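PDB 5UOF: alpha,alpha-trehalose-phosphate synthase (UDP-forming) from Burkholderia multivorans, which is a glycosyltransferase family 20 enzyme of the GT-B clan, built from two Rossmann-like domains, each around its own beta-sheet. Local coordinates for residues A231-G236 and V458-S463; T192-D197 and Q201-Y206. All blocks are in the same frame, centred on the assembly; numbering follows the deposited sequence.

Contact 1 of 2, residues A231-G236 and V458-S463; sequences AAYPIG and VADLRS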
ATOM      1  N   ALA A 231     -16.202  -1.420  15.237  1.00 14.13           N
ATOM      2  CA  ALA A 231     -15.399  -1.700  16.424  1.00 13.79           C
ATOM      3  C   ALA A 231     -14.351  -2.755  16.101  1.00 14.10           C
ATOM      4  O   ALA A 231     -14.453  -3.479  15.104  1.00 13.20           O
ATOM      5  CB  ALA A 231     -16.266  -2.166  17.599  1.00 16.01           C
ATOM      6  N   ALA A 232     -13.346  -2.834  16.978  1.00 13.28           N
ATOM      7  CA  ALA A 232     -12.290  -3.833  16.906  1.00 13.34           C
ATOM      8  C   ALA A 232     -12.551  -4.918  17.942  1.00 15.55           C
ATOM      9  O   ALA A 232     -12.887  -4.613  19.095  1.00 17.36           O
ATOM     10  CB  ALA A 232     -10.912  -3.208  17.151  1.00 12.73           C
ATOM     11  N   TYR A 233     -12.418  -6.175  17.519  1.00 15.96           N
ATOM     12  CA  TYR A 233     -12.598  -7.357  18.371  1.00 13.89           C
ATOM     13  C   TYR A 233     -11.429  -8.292  18.089  1.00 11.79           C
ATOM     14  O   TYR A 233     -11.575  -9.262  17.336  1.00 13.49           O
ATOM     15  CB  TYR A 233     -13.921  -8.083  18.083  1.00 16.03           C
ATOM     16  CG  TYR A 233     -15.173  -7.229  18.017  1.00 18.31           C
ATOM     17  CD1 TYR A 233     -15.477  -6.491  16.883  1.00 14.65           C
ATOM     18  CD2 TYR A 233     -16.083  -7.203  19.070  1.00 16.66           C
ATOM     19  CE1 TYR A 233     -16.629  -5.719  16.814  1.00 14.21           C
ATOM     20  CE2 TYR A 233     -17.245  -6.445  19.012  1.00 16.04           C
ATOM     21  CZ  TYR A 233     -17.512  -5.707  17.874  1.00 17.76           C
ATOM     22  OH  TYR A 233     -18.649  -4.946  17.797  1.00 19.20           O
ATOM     23  N   PRO A 234     -10.237  -7.993  18.611  1.00 12.43           N
ATOM     24  CA  PRO A 234      -9.066  -8.841  18.316  1.00 12.32           C
ATOM     25  C   PRO A 234      -9.279 -10.276  18.789  1.00 15.07           C
ATOM     26  O   PRO A 234      -9.654 -10.516  19.935  1.00 18.42           O
ATOM     27  CB  PRO A 234      -7.929  -8.155  19.087  1.00 15.75           C
ATOM     28  CG  PRO A 234      -8.596  -7.242  20.082  1.00 16.77           C
ATOM     29  CD  PRO A 234      -9.880  -6.813  19.414  1.00 14.56           C
ATOM     30  N   ILE A 235      -9.039 -11.231  17.894  1.00 11.77           N
ATOM     31  CA  ILE A 235      -9.266 -12.644  18.197  1.00 12.26           C
ATOM     32  C   ILE A 235      -8.112 -13.174  19.039  1.00 16.16           C
ATOM     33  O   ILE A 235      -6.940 -13.046  18.660  1.00 13.63           O
ATOM     34  CB  ILE A 235      -9.414 -13.464  16.905  1.00 15.82           C
ATOM     35  CG1 ILE A 235     -10.674 -13.051  16.145  1.00 17.01           C
ATOM     36  CG2 ILE A 235      -9.458 -14.964  17.220  1.00 19.45           C
ATOM     37  CD1 ILE A 235     -10.968 -13.927  14.920  1.00 15.75           C
ATOM     38  N   GLY A 236      -8.442 -13.808  20.165  1.00 15.82           N
ATOM     39  CA  GLY A 236      -7.452 -14.396  21.032  1.00 13.67           C
ATOM     40  C   GLY A 236      -7.488 -15.910  21.018  1.00 15.87           C
ATOM     41  O   GLY A 236      -8.040 -16.546  20.107  1.00 16.46           O
ATOM     42  N   VAL A 458     -21.196 -10.960  20.147  1.00 17.68           N
ATOM     43  CA  VAL A 458     -22.589 -11.382  20.300  1.00 19.20           C
ATOM     44  C   VAL A 458     -23.372 -10.357  21.116  1.00 21.16           C
ATOM     45  O   VAL A 458     -24.534 -10.060  20.813  1.00 20.40           O
ATOM     46  CB  VAL A 458     -22.655 -12.789  20.922  1.00 22.21           C
ATOM     47  CG1 VAL A 458     -24.097 -13.129  21.326  1.00 24.86           C
ATOM     48  CG2 VAL A 458     -22.114 -13.821  19.941  1.00 23.79           C
ATOM     49  N   ALA A 459     -22.743  -9.783  22.148  1.00 22.88           N
ATOM     50  CA  ALA A 459     -23.412  -8.757  22.945  1.00 23.94           C
ATOM     51  C   ALA A 459     -23.745  -7.529  22.109  1.00 21.14           C
ATOM     52  O   ALA A 459     -24.794  -6.905  22.300  1.00 20.90           O
ATOM     53  CB  ALA A 459     -22.546  -8.359  24.139  1.00 23.65           C
ATOM     54  N   ASP A 460     -22.864  -7.157  21.179  1.00 20.21           N
ATOM     55  CA  ASP A 460     -23.165  -6.007  20.335  1.00 19.65           C
ATOM     56  C   ASP A 460     -24.312  -6.311  19.376  1.00 20.43           C
ATOM     57  O   ASP A 460     -25.133  -5.433  19.101  1.00 21.21           O
ATOM     58  CB  ASP A 460     -21.912  -5.554  19.586  1.00 21.53           C
ATOM     59  CG  ASP A 460     -20.915  -4.837  20.499  1.00 27.18           C
ATOM     60  OD1 ASP A 460     -21.284  -4.533  21.655  1.00 27.02           O
ATOM     61  OD2 ASP A 460     -19.765  -4.583  20.072  1.00 24.74           O
ATOM     62  N   LEU A 461     -24.399  -7.546  18.872  1.00 20.31           N
ATOM     63  CA  LEU A 461     -25.569  -7.930  18.083  1.00 22.28           C
ATOM     64  C   LEU A 461     -26.839  -7.850  18.917  1.00 25.75           C
ATOM     65  O   LEU A 461     -27.876  -7.360  18.452  1.00 24.85           O
ATOM     66  CB  LEU A 461     -25.395  -9.343  17.528  1.00 21.48           C
ATOM     67  CG  LEU A 461     -24.459  -9.511  16.337  1.00 25.71           C
ATOM     68  CD1 LEU A 461     -24.253 -10.978  16.049  1.00 24.02           C
ATOM     69  CD2 LEU A 461     -25.033  -8.791  15.119  1.00 25.24           C
ATOM     70  N   ARG A 462     -26.777  -8.329  20.159  1.00 22.19           N
ATOM     71  CA  ARG A 462     -27.951  -8.246  21.016  1.00 23.24           C
ATOM     72  C   ARG A 462     -28.319  -6.800  21.315  1.00 25.28           C
ATOM     73  O   ARG A 462     -29.504  -6.481  21.459  1.00 27.19           O
ATOM     74  CB  ARG A 462     -27.710  -9.038  22.301  1.00 23.05           C
ATOM     75  CG  ARG A 462     -27.668 -10.526  22.057  1.00 24.44           C
ATOM     76  CD  ARG A 462     -27.296 -11.323  23.296  1.00 29.97           C
ATOM     77  NE  ARG A 462     -27.397 -12.757  23.035  1.00 34.79           N
ATOM     78  CZ  ARG A 462     -26.729 -13.694  23.704  1.00 32.08           C
ATOM     79  NH1 ARG A 462     -25.895 -13.356  24.679  1.00 30.12           N
ATOM     80  NH2 ARG A 462     -26.889 -14.972  23.387  1.00 31.68           N
ATOM     81  N   SER A 463     -27.326  -5.907  21.395  1.00 24.31           N
ATOM     82  CA  SER A 463     -27.627  -4.495  21.617  1.00 23.56           C
ATOM     83  C   SER A 463     -28.373  -3.890  20.434  1.00 25.32           C
ATOM     84  O   SER A 463     -29.257  -3.045  20.622  1.00 29.52           O
ATOM     85  CB  SER A 463     -26.345  -3.710  21.888  1.00 25.94           C
ATOM     86  OG  SER A 463     -25.857  -4.012  23.181  1.00 30.10           O
TER
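In Tyr-233 and Asp-460, the two residues that meet here, chi1 sets CG beside the backbone N and anti to the carbonyl carbon (-48° and -74°), and the two side chains then reach across to each other. The contact belongs to the GT-B fold: Tyr-233 follows directly on strand 226-232 of the larger, mixed sheet, and Asp-460 sits on the long helix 450-472 near the C-terminus. A single hydrogen bond joins them, with the phenol as donor and the carboxylate as acceptor. OD2 comes to the edge of the ring, in its plane, and accepts on its anti lone pair, the one turned away from OD1; ring and carboxylate planes stand 66° apart. Beyond that bond the touch is slight, since only about 80 Å² is buried between the segments. Tyr-233 is itself buried, its ring meeting that of Phe-457 and packing on Trp-453 and Thr-456 of the same helix as well as on Phe-162 of strand 159-162. The ring packs among these residues, whereas Asp-460 is partly exposed. Helix 450-472 thus meets Tyr-233, just past strand 226-232, through both the tyrosine-aspartate bond and the packing of the ring. Tyr-233 OH stands 2.6 Å from Asp-460 OD2, and Asp-460 OD2 is also 3.3 Å from Tyr-233 CE2.

Contact 2 of 2, residues T192-D197 and Q201-Y206; sequences TGFQTD and QAFTDY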
ATOM      1  N   THR A 192     -19.992  -3.931  12.132  1.00 17.38           N
ATOM      2  CA  THR A 192     -18.848  -4.256  11.287  0.57 16.90           C
ATOM      3  C   THR A 192     -17.618  -4.309  12.182  1.00 18.71           C
ATOM      4  O   THR A 192     -17.165  -3.273  12.681  1.00 17.86           O
ATOM      5  CB  THR A 192     -18.697  -3.227  10.167  0.57 17.59           C
ATOM      6  OG1 THR A 192     -19.913  -3.186   9.407  0.57 19.47           O
ATOM      7  CG2 THR A 192     -17.567  -3.604   9.249  0.57 14.66           C
ATOM      8  N   GLY A 193     -17.091  -5.511  12.394  1.00 18.50           N
ATOM      9  CA  GLY A 193     -16.000  -5.730  13.326  1.00 13.06           C
ATOM     10  C   GLY A 193     -14.700  -6.019  12.610  1.00 17.02           C
ATOM     11  O   GLY A 193     -14.686  -6.644  11.544  1.00 14.40           O
ATOM     12  N   PHE A 194     -13.608  -5.558  13.217  1.00 11.80           N
ATOM     13  CA  PHE A 194     -12.264  -5.672  12.678  1.00 11.86           C
ATOM     14  C   PHE A 194     -11.326  -6.254  13.726  1.00 11.57           C
ATOM     15  O   PHE A 194     -11.630  -6.284  14.920  1.00 14.00           O
ATOM     16  CB  PHE A 194     -11.737  -4.304  12.225  1.00 13.05           C
ATOM     17  CG  PHE A 194     -12.575  -3.667  11.155  1.00 12.55           C
ATOM     18  CD1 PHE A 194     -12.328  -3.939   9.826  1.00 13.90           C
ATOM     19  CD2 PHE A 194     -13.619  -2.818  11.490  1.00 17.18           C
ATOM     20  CE1 PHE A 194     -13.110  -3.370   8.830  1.00 12.72           C
ATOM     21  CE2 PHE A 194     -14.401  -2.242  10.509  1.00 15.90           C
ATOM     22  CZ  PHE A 194     -14.135  -2.516   9.175  1.00 14.32           C
ATOM     23  N   GLN A 195     -10.148  -6.682  13.269  1.00 13.05           N
ATOM     24  CA  GLN A 195      -9.170  -7.239  14.201  1.00 12.43           C
ATOM     25  C   GLN A 195      -8.595  -6.165  15.123  1.00 14.83           C
ATOM     26  O   GLN A 195      -8.477  -6.380  16.336  1.00 14.97           O
ATOM     27  CB  GLN A 195      -8.050  -7.956  13.439  1.00 11.44           C
ATOM     28  CG  GLN A 195      -8.511  -9.264  12.741  1.00 13.47           C
ATOM     29  CD  GLN A 195      -8.498 -10.494  13.660  1.00 14.05           C
ATOM     30  OE1 GLN A 195      -8.564 -10.383  14.891  1.00 12.63           O
ATOM     31  NE2 GLN A 195      -8.389 -11.673  13.054  1.00 14.87           N
ATOM     32  N   THR A 196      -8.194  -5.011  14.570  1.00 12.10           N
ATOM     33  CA  THR A 196      -7.441  -4.034  15.354  1.00 15.25           C
ATOM     34  C   THR A 196      -8.046  -2.644  15.210  1.00 16.43           C
ATOM     35  O   THR A 196      -8.825  -2.379  14.297  1.00 14.20           O
ATOM     36  CB  THR A 196      -5.965  -3.968  14.929  1.00 15.74           C
ATOM     37  OG1 THR A 196      -5.862  -3.430  13.602  1.00 15.37           O
ATOM     38  CG2 THR A 196      -5.313  -5.353  14.976  1.00 19.14           C
ATOM     39  N   ASP A 197      -7.655  -1.751  16.132  1.00 13.33           N
ATOM     40  CA  ASP A 197      -8.093  -0.362  16.032  0.52 16.09           C
ATOM     41  C   ASP A 197      -7.669   0.257  14.708  1.00 13.45           C
ATOM     42  O   ASP A 197      -8.402   1.075  14.144  1.00 15.13           O
ATOM     43  CB  ASP A 197      -7.537   0.459  17.195  0.52 17.49           C
ATOM     44  CG  ASP A 197      -8.187   1.827  17.301  0.52 23.34           C
ATOM     45  OD1 ASP A 197      -9.411   1.887  17.549  0.52 28.87           O
ATOM     46  OD2 ASP A 197      -7.479   2.840  17.134  0.52 28.81           O
ATOM     47  N   GLN A 201     -10.040   2.105  12.145  1.00 13.54           N
ATOM     48  CA  GLN A 201      -9.808   3.489  11.745  1.00 13.06           C
ATOM     49  C   GLN A 201      -9.679   3.625  10.234  1.00 13.34           C
ATOM     50  O   GLN A 201     -10.101   4.643   9.678  1.00 12.19           O
ATOM     51  CB  GLN A 201      -8.553   4.042  12.421  1.00 15.40           C
ATOM     52  CG  GLN A 201      -8.382   5.543  12.214  1.00 15.78           C
ATOM     53  CD  GLN A 201      -9.479   6.358  12.885  1.00 22.67           C
ATOM     54  OE1 GLN A 201      -9.702   6.239  14.091  1.00 26.78           O
ATOM     55  NE2 GLN A 201     -10.162   7.198  12.112  1.00 20.83           N
ATOM     56  N   ALA A 202      -9.090   2.629   9.559  1.00 13.84           N
ATOM     57  CA  ALA A 202      -8.996   2.680   8.100  1.00 11.57           C
ATOM     58  C   ALA A 202     -10.378   2.739   7.465  1.00 12.15           C
ATOM     59  O   ALA A 202     -10.613   3.512   6.525  1.00 13.35           O
ATOM     60  CB  ALA A 202      -8.225   1.465   7.577  1.00 10.68           C
ATOM     61  N   PHE A 203     -11.305   1.918   7.961  1.00 11.65           N
ATOM     62  CA  PHE A 203     -12.672   1.937   7.454  1.00 14.30           C
ATOM     63  C   PHE A 203     -13.340   3.273   7.757  1.00 14.65           C
ATOM     64  O   PHE A 203     -13.969   3.881   6.883  1.00 16.75           O
ATOM     65  CB  PHE A 203     -13.447   0.771   8.069  1.00 12.81           C
ATOM     66  CG  PHE A 203     -14.877   0.676   7.624  1.00 16.87           C
ATOM     67  CD1 PHE A 203     -15.194   0.212   6.354  1.00 14.34           C
ATOM     68  CD2 PHE A 203     -15.914   1.022   8.484  1.00 16.79           C
ATOM     69  CE1 PHE A 203     -16.520   0.115   5.941  1.00 17.66           C
ATOM     70  CE2 PHE A 203     -17.243   0.924   8.076  1.00 18.87           C
ATOM     71  CZ  PHE A 203     -17.545   0.471   6.802  1.00 18.82           C
ATOM     72  N   THR A 204     -13.197   3.748   8.997  1.00 13.37           N
ATOM     73  CA  THR A 204     -13.768   5.032   9.387  1.00 13.47           C
ATOM     74  C   THR A 204     -13.201   6.165   8.540  1.00 17.98           C
ATOM     75  O   THR A 204     -13.940   7.059   8.108  1.00 16.58           O
ATOM     76  CB  THR A 204     -13.506   5.279  10.877  1.00 17.08           C
ATOM     77  OG1 THR A 204     -14.116   4.229  11.636  1.00 20.17           O
ATOM     78  CG2 THR A 204     -14.105   6.594  11.315  1.00 20.05           C
ATOM     79  N   ASP A 205     -11.889   6.135   8.289  1.00 14.77           N
ATOM     80  CA  ASP A 205     -11.261   7.141   7.437  1.00 14.20           C
ATOM     81  C   ASP A 205     -11.900   7.174   6.057  1.00 14.19           C
ATOM     82  O   ASP A 205     -12.146   8.251   5.508  1.00 16.03           O
ATOM     83  CB  ASP A 205      -9.764   6.866   7.296  1.00 14.61           C
ATOM     84  CG  ASP A 205      -8.960   7.319   8.506  1.00 19.88           C
ATOM     85  OD1 ASP A 205      -9.514   8.011   9.384  1.00 17.63           O
ATOM     86  OD2 ASP A 205      -7.759   6.978   8.565  1.00 17.63           O
ATOM     87  N   TYR A 206     -12.145   6.003   5.469  1.00 14.36           N
ATOM     88  CA  TYR A 206     -12.781   5.967   4.156  1.00 13.53           C
ATOM     89  C   TYR A 206     -14.132   6.665   4.198  1.00 15.27           C
ATOM     90  O   TYR A 206     -14.431   7.522   3.358  1.00 15.87           O
ATOM     91  CB  TYR A 206     -12.938   4.517   3.677  1.00 13.55           C
ATOM     92  CG  TYR A 206     -13.426   4.397   2.236  1.00 13.53           C
ATOM     93  CD1 TYR A 206     -14.777   4.507   1.921  1.00 16.60           C
ATOM     94  CD2 TYR A 206     -12.533   4.152   1.196  1.00 13.38           C
ATOM     95  CE1 TYR A 206     -15.216   4.393   0.611  1.00 18.85           C
ATOM     96  CE2 TYR A 206     -12.969   4.044  -0.118  1.00 13.81           C
ATOM     97  CZ  TYR A 206     -14.312   4.165  -0.401  1.00 14.38           C
ATOM     98  OH  TYR A 206     -14.754   4.060  -1.699  1.00 14.89           O
TER
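Apolar contact comes first: Phe-194, at the end of strand 191-194, meets Phe-203 on helix 197-209, and the two side chains cross at about a right angle. Phe-194 leads with the far end of its ring, CZ lying 3.5 Å from Phe-203 CB and 3.6 Å from Phe-203 CG. The rings are neither stacked nor edge-to-face; their planes are 40° apart and their centroids 5.5 Å. In Phe-203 the ring carbon CG is anti to the backbone N (chi1 -180°), and Phe-194 CZ rests against CB and the base of that ring.

The hydrogen bonds follow the helix. Its first turn closes where Gln-201 N donates to Asp-197 O over 2.8 Å, and just before it Thr-196 stands at the N-cap, its side chain capping a backbone N. Gln-201, bent at chi2 (66°), turns its NE2 to Asp-205 one turn further along, 2.9 Å from Asp-205 OD1; the donor comes in from above the carboxylate plane.

Charges complete the account. Asp-197 forms a salt bridge with Arg-200, while Asp-205 OD2 forms one with Arg-209 of the second subunit, which also packs on Gln-201, so this helix takes part in the dimer contact.

The strand-to-helix connection is the kind found in Rossmann-like domains. Both phenylalanines pack on Val-230 of the neighbouring strand 226-232 and on Met-186 of helix 179-186, so the pair sits between the sheet and helices 179-186 and 197-209.

Contacts 1 and 2 have centres 13 Å apart and meet in one sheet, where strands 191-194 and 226-232 are parallel neighbours. Probable backbone hydrogen bonds tie them through Phe-194: its O is 2.7 Å from Tyr-233 N, and its N is 2.9 Å from Ala-231 O. From these adjacent strand ends, Tyr-233 goes to helix 450-472 and Phe-194 to helix 197-209. Beyond the strands the two loops remain together, with Gln-195 OE1 accepting from Ile-235 N and Pro-234 CB 3.3 Å from Gln-195 O. The modelled sodium ion is held by Arg-360, Ser-362 and Gln-385, none of which belongs to either contact.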